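Local atomic coordinates of esterase YbfF (Escherichia coli, PDB entry 3BF7), a protein that probably hydrolyses ester and thioester bonds, as an alpha/beta hydrolase whose helical cap and core domain form a substrate-binding crevice. Residues A[240-243]-A[244-248]; A[61-64]-A[65-68]; A[154-157]-A[158-162]; A[117-120]-A[121-125]. The protein carries 1 engineered substitution. All blocks are in the same frame, centred on the assembly; numbering follows the deposited sequence.

Contact 1 of 4, residues A[240-243]-A[244-248]; sequences KPDA and VLRAI
Pro-241 O accepts from Leu-245 N at 2.8 Å, the shortest polar bond of this first turn of helix 241-253, the C-terminal helix of an alpha/beta hydrolase fold. Three more i to i+4 bonds run beside it, from Val-244 N to Lys-240 O, from Arg-246 N to Asp-242 O and from Ala-247 N to Ala-243 O, and the first of these starts at the N-cap residue Lys-240. One side-chain bond is laid over this ladder: Arg-246 NH1 gives a hydrogen to Asp-242 OD2 at 3.0 Å, the hydrogen-bonded part of an i to i+4 salt bridge. The two side chains lie alongside each other and point the same way, but their flat groups are turned 66° apart. NH1 meets OD2 from above the carboxylate plane, about 40° out of it, while OD2 stays close to the guanidinium plane. Asp-242 CG sits between the backbone N and the carbonyl carbon (chi1 60°), and Arg-246 bends at chi3, which folds its guanidinium back over the preceding turn. The pair lies on the exposed side of the helix. Val-244 and Ala-247 instead turn inward against Ile-201 of strand 198-201, and Leu-245 rests on Leu-35 and Asp-38 of helix 33-39. Under the guanidinium, Ala-243 CA covers one face near the rim, 3.7 Å from Arg-246 NH2.

Contact 2 of 4, residues A[61-64]-A[65-68]; sequences VMNY and PAMA
Asn-63 OD1 accepts from Ala-66 N at 2.9 Å, the side-chain N-cap bond that starts helix 64-78. The N-H points well at the oxygen (157°), with the donor tilted from the amide's carbonyl plane. Asn-63 CG stands between its backbone N and carbonyl carbon (chi1 61°), which swings OD1 over the first turn. The same residue grips the helix a second time through its backbone, since Met-67 N donates to Asn-63 O at 3.1 Å. With an alanine here the amide is gone, and the first turn, its Ala-66 N left without a side-chain acceptor, would probably be less firmly fixed. The tight part is buried. Tyr-64 and Met-67 run side by side, with Met-67 CE 3.5 Å from Tyr-64 CE1, and the sulfur completes a Met-aromatic contact, SD lying 4.9 Å from the ring centroid along an oblique line. Met-62 crosses Met-67 at about a right angle and brings its CE to within 3.9 Å of Met-67 SD. The outer side is looser: exposed Val-61 reaches Ala-66 only through CG1 and CB, 4.3 Å apart, and Pro-65 is likewise exposed. Inward, Tyr-64 bonds through OH to Ile-185 O and packs on Met-90, Lys-93 and Ala-97, while Met-67 meets Ala-94, so the start of helix 64-78, reached by the loop after strand 45-48, lies against helix 90-101.

Contact 3 of 4, residues A[154-157]-A[158-162]; sequences NEEG and VIQFL
Glu-156 extends with CG opposite its backbone N (chi1 -173°) and then bends at chi2 (67°), while Gln-160, one turn on, has CG beside its own N and also bends at chi2; together these turns bring the two side chains across one another on the outer side of the helix. Gln-160 CG lies 3.3 Å from Glu-156 O, so its aliphatic part follows the backbone of the preceding turn. The carboxylate of Glu-156 has its firm partner in Arg-150, which forms a salt bridge to OE1; OE2 comes within 4.0 Å of Ile-159 CD1. At the N-cap, Glu-155 O takes a nearly straight bond from Ile-159 N (3.1 Å, 164°) and a weak, strongly bent one from Val-158 N. Glu-155 CB also touches Val-158 CG2 at 3.7 Å. Next in the ladder, Gln-160 N donates to Glu-156 O at 2.9 Å and Phe-161 N to Gly-157 O at 3.0 Å. Ile-159 and Leu-162 pack on Met-149, and Val-158 meets Ile-127, whereas the Phe-161 ring meets that of Trp-235. These features are those of the first turn of an amphipathic helix, here 156-163, consistent with a place in the helical cap.

Contact 4 of 4, residues A[117-120]-A[121-125]; sequences VDYH and VRRHD
The loop between strand 106-112 and helix 125-136 belongs to the alpha/beta hydrolase fold, and here it is bridged by a cation-pi contact between Tyr-119 and Arg-123. Arg-123 CZ lies 4.4 Å from the Tyr-119 ring centroid and 22° off the ring normal. The approach is led by a single nitrogen: NH2 stands over the ring face toward its rim, 3.1 Å from Tyr-119 CG. With ring and guanidinium planes 62° apart, this is no parallel stack. Arg-123 turns at chi3 (-72°) to bring that end over the ring. Val-117 CG2 covers the ring's opposite face, and Val-121 CG2 adds an apolar touch at 4.1 Å from Tyr-119 CB. Just before the bridge, Asp-118 OD1 accepts from His-120 N at 2.9 Å, closing an Asx turn, and Asp-118 CG lies over the centre of the His-120 ring. Farther on, Arg-122 NE donates to the syn lone pair of Asp-125 OD1 at 2.8 Å in a salt bridge. Tyr-119 OH is held by Tyr-208 O and Ala-115 N. Losing the ring and hydroxyl to a leucine would probably deprive Arg-123 of this pi surface and leave Tyr-208 O without its phenol donor. Because Arg-123 also makes a cation-pi contact with Tyr-208, its positive charge is probably stabilised by two aromatic rings.

From the N terminus, contact 2 comes first, where the loop after strand 45-48 turns into helix 64-78. Contact 4 follows in the loop from strand 106-112 to helix 125-136, then contact 3 at the start of helix 156-163, and contact 1 at the start of the C-terminal helix 241-253. Each joins adjoining segments and closes only a local turn; they run in series, and none nests in or crosses another. Contacts 1 and 2 lie on opposite sides of the chain's centre, about 28 Å between centres. Contact 4 comes within about 7 Å, nearest atoms, of both contacts 2 and 3. Lys-93 of helix 90-101 touches Tyr-64 and bonds to Val-117 O, linking contacts 2 and 4.

Contact 1 of 4, residues A[240-243]-A[244-248]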
loop_
_atom_site.group_PDB
_atom_site.type_symbol
_atom_site.label_atom_id
_atom_site.label_comp_id
_atom_site.label_asym_id
_atom_site.label_seq_id
_atom_site.Cartn_x
_atom_site.Cartn_y
_atom_site.Cartn_z
ATOM N N LYS A 240 8.723 -2.537 12.200
ATOM C CA LYS A 240 10.062 -1.957 12.257
ATOM C C LYS A 240 10.137 -0.682 11.426
ATOM O O LYS A 240 10.887 -0.619 10.456
ATOM C CB LYS A 240 11.085 -2.954 11.707
ATOM C CG LYS A 240 11.134 -4.304 12.408
ATOM C CD LYS A 240 11.707 -4.192 13.808
ATOM C CE LYS A 240 12.127 -5.555 14.338
ATOM N NZ LYS A 240 11.010 -6.535 14.324
ATOM N N PRO A 241 9.370 0.352 11.801
ATOM C CA PRO A 241 9.393 1.603 11.040
ATOM C C PRO A 241 10.774 2.238 10.900
ATOM O O PRO A 241 11.104 2.781 9.848
ATOM C CB PRO A 241 8.410 2.490 11.803
ATOM C CG PRO A 241 8.500 1.974 13.202
ATOM C CD PRO A 241 8.517 0.482 12.996
ATOM N N ASP A 242 11.583 2.170 11.954
ATOM C CA ASP A 242 12.920 2.753 11.904
ATOM C C ASP A 242 13.778 2.083 10.834
ATOM O O ASP A 242 14.436 2.758 10.045
ATOM C CB ASP A 242 13.600 2.641 13.274
ATOM C CG ASP A 242 13.751 1.204 13.735
ATOM O OD1 ASP A 242 12.742 0.464 13.749
ATOM O OD2 ASP A 242 14.880 0.815 14.093
ATOM N N ALA A 243 13.768 0.754 10.805
ATOM C CA ALA A 243 14.548 0.017 9.820
ATOM C C ALA A 243 14.052 0.329 8.410
ATOM O O ALA A 243 14.840 0.456 7.478
ATOM C CB ALA A 243 14.458 -1.477 10.091
ATOM N N VAL A 244 12.738 0.451 8.256
ATOM C CA VAL A 244 12.170 0.757 6.952
ATOM C C VAL A 244 12.608 2.155 6.519
ATOM O O VAL A 244 13.009 2.357 5.372
ATOM C CB VAL A 244 10.625 0.667 6.983
ATOM C CG1 VAL A 244 10.035 1.185 5.676
ATOM C CG2 VAL A 244 10.204 -0.778 7.198
ATOM N N LEU A 245 12.546 3.115 7.439
ATOM C CA LEU A 245 12.952 4.478 7.122
ATOM C C LEU A 245 14.442 4.587 6.806
ATOM O O LEU A 245 14.832 5.366 5.941
ATOM C CB LEU A 245 12.570 5.429 8.260
ATOM C CG LEU A 245 11.079 5.779 8.300
ATOM C CD1 LEU A 245 10.738 6.411 9.636
ATOM C CD2 LEU A 245 10.730 6.714 7.146
ATOM N N ARG A 246 15.276 3.810 7.490
ATOM C CA ARG A 246 16.707 3.853 7.199
ATOM C C ARG A 246 16.937 3.392 5.759
ATOM O O ARG A 246 17.739 3.975 5.028
ATOM C CB ARG A 246 17.496 2.956 8.163
ATOM C CG ARG A 246 17.567 3.478 9.595
ATOM C CD ARG A 246 18.733 2.854 10.360
ATOM N NE ARG A 246 18.603 1.406 10.492
ATOM C CZ ARG A 246 17.871 0.793 11.417
ATOM N NH1 ARG A 246 17.192 1.496 12.313
ATOM N NH2 ARG A 246 17.808 -0.533 11.438
ATOM N N ALA A 247 16.220 2.346 5.350
ATOM C CA ALA A 247 16.353 1.823 3.995
ATOM C C ALA A 247 15.837 2.838 2.980
ATOM O O ALA A 247 16.464 3.076 1.948
ATOM C CB ALA A 247 15.587 0.508 3.865
ATOM N N ILE A 248 14.691 3.439 3.275
ATOM C CA ILE A 248 14.112 4.429 2.379
ATOM C C ILE A 248 15.046 5.617 2.182
ATOM O O ILE A 248 15.330 6.006 1.052
ATOM C CB ILE A 248 12.742 4.930 2.912
ATOM C CG1 ILE A 248 11.700 3.813 2.785
ATOM C CG2 ILE A 248 12.295 6.175 2.147
ATOM C CD1 ILE A 248 10.366 4.141 3.423
#

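Contact 2 of 4, residues A[61-64]-A[65-68]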
loop_
_atom_site.group_PDB
_atom_site.type_symbol
_atom_site.label_atom_id
_atom_site.label_comp_id
_atom_site.label_asym_id
_atom_site.label_seq_id
_atom_site.Cartn_x
_atom_site.Cartn_y
_atom_site.Cartn_z
ATOM N N VAL A 61 -14.825 -1.542 -10.413
ATOM C CA VAL A 61 -13.589 -1.983 -11.055
ATOM C C VAL A 61 -12.398 -1.841 -10.117
ATOM O O VAL A 61 -12.173 -0.781 -9.516
ATOM C CB VAL A 61 -13.304 -1.163 -12.333
ATOM C CG1 VAL A 61 -11.950 -1.560 -12.923
ATOM C CG2 VAL A 61 -14.407 -1.405 -13.354
ATOM N N MET A 62 -11.636 -2.919 -9.988
ATOM C CA MET A 62 -10.468 -2.919 -9.128
ATOM C C MET A 62 -9.322 -3.688 -9.791
ATOM O O MET A 62 -9.199 -4.900 -9.620
ATOM C CB MET A 62 -10.835 -3.556 -7.784
ATOM C CG MET A 62 -9.885 -3.230 -6.656
ATOM S SD MET A 62 -9.940 -1.493 -6.187
ATOM C CE MET A 62 -8.883 -1.544 -4.730
ATOM N N ASN A 63 -8.508 -2.984 -10.573
ATOM C CA ASN A 63 -7.350 -3.581 -11.231
ATOM C C ASN A 63 -6.214 -2.570 -11.142
ATOM O O ASN A 63 -6.440 -1.399 -10.828
ATOM C CB ASN A 63 -7.657 -3.973 -12.688
ATOM C CG ASN A 63 -8.054 -2.797 -13.554
ATOM O OD1 ASN A 63 -7.260 -1.894 -13.810
ATOM N ND2 ASN A 63 -9.294 -2.811 -14.025
ATOM N N TYR A 64 -4.991 -3.007 -11.410
ATOM C CA TYR A 64 -3.872 -2.100 -11.263
ATOM C C TYR A 64 -3.764 -0.948 -12.254
ATOM O O TYR A 64 -3.331 0.139 -11.877
ATOM C CB TYR A 64 -2.589 -2.920 -11.113
ATOM C CG TYR A 64 -2.609 -3.613 -9.764
ATOM C CD1 TYR A 64 -2.614 -2.863 -8.585
ATOM C CD2 TYR A 64 -2.747 -4.999 -9.659
ATOM C CE1 TYR A 64 -2.764 -3.463 -7.344
ATOM C CE2 TYR A 64 -2.899 -5.612 -8.415
ATOM C CZ TYR A 64 -2.908 -4.834 -7.264
ATOM O OH TYR A 64 -3.068 -5.415 -6.026
ATOM N N PRO A 65 -4.146 -1.153 -13.525
ATOM C CA PRO A 65 -4.038 0.007 -14.415
ATOM C C PRO A 65 -4.975 1.109 -13.899
ATOM O O PRO A 65 -4.653 2.293 -13.954
ATOM C CB PRO A 65 -4.481 -0.555 -15.763
ATOM C CG PRO A 65 -3.931 -1.947 -15.713
ATOM C CD PRO A 65 -4.298 -2.397 -14.305
ATOM N N ALA A 66 -6.132 0.701 -13.383
ATOM C CA ALA A 66 -7.114 1.643 -12.852
ATOM C C ALA A 66 -6.562 2.375 -11.630
ATOM O O ALA A 66 -6.706 3.594 -11.508
ATOM C CB ALA A 66 -8.402 0.911 -12.488
ATOM N N MET A 67 -5.930 1.631 -10.726
ATOM C CA MET A 67 -5.356 2.232 -9.529
ATOM C C MET A 67 -4.193 3.151 -9.900
ATOM O O MET A 67 -3.980 4.177 -9.258
ATOM C CB MET A 67 -4.908 1.143 -8.550
ATOM C CG MET A 67 -6.077 0.462 -7.846
ATOM S SD MET A 67 -5.596 -0.737 -6.580
ATOM C CE MET A 67 -6.009 -2.274 -7.394
ATOM N N ALA A 68 -3.449 2.788 -10.940
ATOM C CA ALA A 68 -2.331 3.613 -11.389
ATOM C C ALA A 68 -2.881 4.922 -11.957
ATOM O O ALA A 68 -2.355 5.999 -11.682
ATOM C CB ALA A 68 -1.522 2.873 -12.450
#

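Contact 3 of 4, residues A[154-157]-A[158-162]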
loop_
_atom_site.group_PDB
_atom_site.type_symbol
_atom_site.label_atom_id
_atom_site.label_comp_id
_atom_site.label_asym_id
_atom_site.label_seq_id
_atom_site.Cartn_x
_atom_site.Cartn_y
_atom_site.Cartn_z
ATOM N N ASN A 154 -6.452 -14.887 14.899
ATOM C CA ASN A 154 -5.667 -14.941 16.122
ATOM C C ASN A 154 -4.466 -14.005 16.110
ATOM O O ASN A 154 -3.615 -14.059 16.998
ATOM C CB ASN A 154 -5.233 -16.377 16.415
ATOM C CG ASN A 154 -6.391 -17.243 16.868
ATOM O OD1 ASN A 154 -7.204 -17.690 16.060
ATOM N ND2 ASN A 154 -6.490 -17.458 18.174
ATOM N N GLU A 155 -4.404 -13.146 15.098
ATOM C CA GLU A 155 -3.331 -12.166 14.983
ATOM C C GLU A 155 -3.918 -10.823 15.408
ATOM O O GLU A 155 -4.592 -10.154 14.622
ATOM C CB GLU A 155 -2.823 -12.085 13.540
ATOM C CG GLU A 155 -1.723 -13.084 13.187
ATOM C CD GLU A 155 -2.175 -14.534 13.229
ATOM O OE1 GLU A 155 -1.337 -15.421 12.964
ATOM O OE2 GLU A 155 -3.360 -14.793 13.523
ATOM N N GLU A 156 -3.671 -10.439 16.656
ATOM C CA GLU A 156 -4.202 -9.189 17.189
ATOM C C GLU A 156 -3.808 -7.969 16.358
ATOM O O GLU A 156 -4.599 -7.040 16.202
ATOM C CB GLU A 156 -3.749 -8.998 18.640
ATOM C CG GLU A 156 -4.386 -7.800 19.333
ATOM C CD GLU A 156 -5.884 -7.960 19.540
ATOM O OE1 GLU A 156 -6.551 -6.951 19.852
ATOM O OE2 GLU A 156 -6.396 -9.091 19.401
ATOM N N GLY A 157 -2.589 -7.972 15.828
ATOM C CA GLY A 157 -2.138 -6.852 15.019
ATOM C C GLY A 157 -2.992 -6.667 13.778
ATOM O O GLY A 157 -3.311 -5.539 13.392
ATOM N N VAL A 158 -3.360 -7.775 13.146
ATOM C CA VAL A 158 -4.187 -7.723 11.949
ATOM C C VAL A 158 -5.575 -7.207 12.312
ATOM O O VAL A 158 -6.149 -6.377 11.605
ATOM C CB VAL A 158 -4.308 -9.118 11.298
ATOM C CG1 VAL A 158 -5.266 -9.063 10.118
ATOM C CG2 VAL A 158 -2.937 -9.594 10.835
ATOM N N ILE A 159 -6.112 -7.694 13.425
ATOM C CA ILE A 159 -7.426 -7.262 13.873
ATOM C C ILE A 159 -7.455 -5.752 14.103
ATOM O O ILE A 159 -8.363 -5.066 13.634
ATOM C CB ILE A 159 -7.834 -7.992 15.174
ATOM C CG1 ILE A 159 -8.062 -9.477 14.876
ATOM C CG2 ILE A 159 -9.089 -7.362 15.761
ATOM C CD1 ILE A 159 -8.337 -10.322 16.107
ATOM N N GLN A 160 -6.460 -5.232 14.815
ATOM C CA GLN A 160 -6.417 -3.798 15.090
ATOM C C GLN A 160 -6.235 -2.977 13.819
ATOM O O GLN A 160 -6.792 -1.887 13.698
ATOM C CB GLN A 160 -5.310 -3.488 16.101
ATOM C CG GLN A 160 -5.561 -4.117 17.468
ATOM C CD GLN A 160 -6.860 -3.645 18.105
ATOM O OE1 GLN A 160 -7.510 -4.388 18.841
ATOM N NE2 GLN A 160 -7.235 -2.400 17.835
ATOM N N PHE A 161 -5.462 -3.499 12.872
ATOM C CA PHE A 161 -5.242 -2.820 11.600
ATOM C C PHE A 161 -6.581 -2.685 10.876
ATOM O O PHE A 161 -6.945 -1.603 10.417
ATOM C CB PHE A 161 -4.253 -3.627 10.752
ATOM C CG PHE A 161 -4.343 -3.352 9.278
ATOM C CD1 PHE A 161 -3.994 -2.109 8.756
ATOM C CD2 PHE A 161 -4.789 -4.342 8.410
ATOM C CE1 PHE A 161 -4.090 -1.863 7.386
ATOM C CE2 PHE A 161 -4.888 -4.106 7.042
ATOM C CZ PHE A 161 -4.537 -2.862 6.530
ATOM N N LEU A 162 -7.317 -3.787 10.785
ATOM C CA LEU A 162 -8.612 -3.775 10.120
ATOM C C LEU A 162 -9.586 -2.824 10.805
ATOM O O LEU A 162 -10.324 -2.096 10.140
ATOM C CB LEU A 162 -9.202 -5.188 10.096
ATOM C CG LEU A 162 -8.425 -6.214 9.265
ATOM C CD1 LEU A 162 -8.988 -7.603 9.509
ATOM C CD2 LEU A 162 -8.497 -5.849 7.789
#

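Contact 4 of 4, residues A[117-120]-A[121-125]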
loop_
_atom_site.group_PDB
_atom_site.type_symbol
_atom_site.label_atom_id
_atom_site.label_comp_id
_atom_site.label_asym_id
_atom_site.label_seq_id
_atom_site.Cartn_x
_atom_site.Cartn_y
_atom_site.Cartn_z
ATOM N N VAL A 117 3.876 -9.861 -9.089
ATOM C CA VAL A 117 3.481 -11.199 -9.492
ATOM C C VAL A 117 2.053 -11.511 -9.070
ATOM O O VAL A 117 1.511 -10.888 -8.155
ATOM C CB VAL A 117 4.383 -12.272 -8.826
ATOM C CG1 VAL A 117 5.836 -12.065 -9.227
ATOM C CG2 VAL A 117 4.228 -12.217 -7.302
ATOM N N ASP A 118 1.456 -12.478 -9.758
ATOM C CA ASP A 118 0.121 -12.960 -9.423
ATOM C C ASP A 118 0.429 -14.083 -8.427
ATOM O O ASP A 118 1.042 -15.088 -8.793
ATOM C CB ASP A 118 -0.557 -13.544 -10.664
ATOM C CG ASP A 118 -1.974 -14.021 -10.395
ATOM O OD1 ASP A 118 -2.323 -14.279 -9.222
ATOM O OD2 ASP A 118 -2.742 -14.152 -11.372
ATOM N N TYR A 119 0.024 -13.918 -7.174
ATOM C CA TYR A 119 0.318 -14.933 -6.169
ATOM C C TYR A 119 -0.498 -16.216 -6.309
ATOM O O TYR A 119 -0.149 -17.240 -5.726
ATOM C CB TYR A 119 0.166 -14.337 -4.769
ATOM C CG TYR A 119 1.239 -13.318 -4.444
ATOM C CD1 TYR A 119 2.531 -13.720 -4.097
ATOM C CD2 TYR A 119 0.966 -11.953 -4.490
ATOM C CE1 TYR A 119 3.524 -12.782 -3.803
ATOM C CE2 TYR A 119 1.949 -11.010 -4.199
ATOM C CZ TYR A 119 3.220 -11.429 -3.854
ATOM O OH TYR A 119 4.181 -10.490 -3.547
ATOM N N HIS A 120 -1.580 -16.157 -7.077
ATOM C CA HIS A 120 -2.406 -17.337 -7.331
ATOM C C HIS A 120 -2.850 -18.110 -6.093
ATOM O O HIS A 120 -2.826 -19.344 -6.087
ATOM C CB HIS A 120 -1.667 -18.304 -8.267
ATOM C CG HIS A 120 -1.516 -17.803 -9.671
ATOM N ND1 HIS A 120 -2.594 -17.565 -10.496
ATOM C CD2 HIS A 120 -0.413 -17.520 -10.402
ATOM C CE1 HIS A 120 -2.161 -17.157 -11.676
ATOM N NE2 HIS A 120 -0.841 -17.121 -11.645
ATOM N N VAL A 121 -3.245 -17.392 -5.049
ATOM C CA VAL A 121 -3.721 -18.020 -3.821
ATOM C C VAL A 121 -4.755 -17.116 -3.175
ATOM O O VAL A 121 -4.849 -15.932 -3.504
ATOM C CB VAL A 121 -2.589 -18.229 -2.772
ATOM C CG1 VAL A 121 -1.558 -19.218 -3.287
ATOM C CG2 VAL A 121 -1.942 -16.891 -2.422
ATOM N N ARG A 122 -5.555 -17.683 -2.279
ATOM C CA ARG A 122 -6.521 -16.896 -1.528
ATOM C C ARG A 122 -5.889 -16.804 -0.145
ATOM O O ARG A 122 -5.637 -17.824 0.500
ATOM C CB ARG A 122 -7.883 -17.587 -1.463
ATOM C CG ARG A 122 -8.603 -17.636 -2.808
ATOM C CD ARG A 122 -10.079 -17.953 -2.640
ATOM N NE ARG A 122 -10.825 -16.852 -2.032
ATOM C CZ ARG A 122 -11.319 -15.811 -2.698
ATOM N NH1 ARG A 122 -11.154 -15.712 -4.009
ATOM N NH2 ARG A 122 -11.988 -14.869 -2.048
ATOM N N ARG A 123 -5.609 -15.583 0.295
ATOM C CA ARG A 123 -4.962 -15.349 1.583
ATOM C C ARG A 123 -5.792 -14.548 2.572
ATOM O O ARG A 123 -5.306 -14.233 3.660
ATOM C CB ARG A 123 -3.637 -14.600 1.381
ATOM C CG ARG A 123 -2.423 -15.479 1.172
ATOM C CD ARG A 123 -1.142 -14.680 1.358
ATOM N NE ARG A 123 -0.891 -13.743 0.267
ATOM C CZ ARG A 123 0.179 -13.796 -0.520
ATOM N NH1 ARG A 123 1.089 -14.738 -0.333
ATOM N NH2 ARG A 123 0.344 -12.907 -1.488
ATOM N N HIS A 124 -7.030 -14.223 2.217
ATOM C CA HIS A 124 -7.856 -13.401 3.091
ATOM C C HIS A 124 -9.245 -13.929 3.394
ATOM O O HIS A 124 -10.087 -13.177 3.875
ATOM C CB HIS A 124 -7.996 -11.992 2.499
ATOM C CG HIS A 124 -6.698 -11.267 2.349
ATOM N ND1 HIS A 124 -5.811 -11.524 1.326
ATOM C CD2 HIS A 124 -6.124 -10.306 3.113
ATOM C CE1 HIS A 124 -4.748 -10.753 1.466
ATOM N NE2 HIS A 124 -4.912 -10.005 2.543
ATOM N N ASP A 125 -9.502 -15.205 3.146
ATOM C CA ASP A 125 -10.842 -15.714 3.395
ATOM C C ASP A 125 -11.310 -15.575 4.836
ATOM O O ASP A 125 -12.467 -15.233 5.079
ATOM C CB ASP A 125 -10.960 -17.170 2.957
ATOM C CG ASP A 125 -11.005 -17.325 1.449
ATOM O OD1 ASP A 125 -11.017 -16.301 0.724
ATOM O OD2 ASP A 125 -11.036 -18.487 0.989
#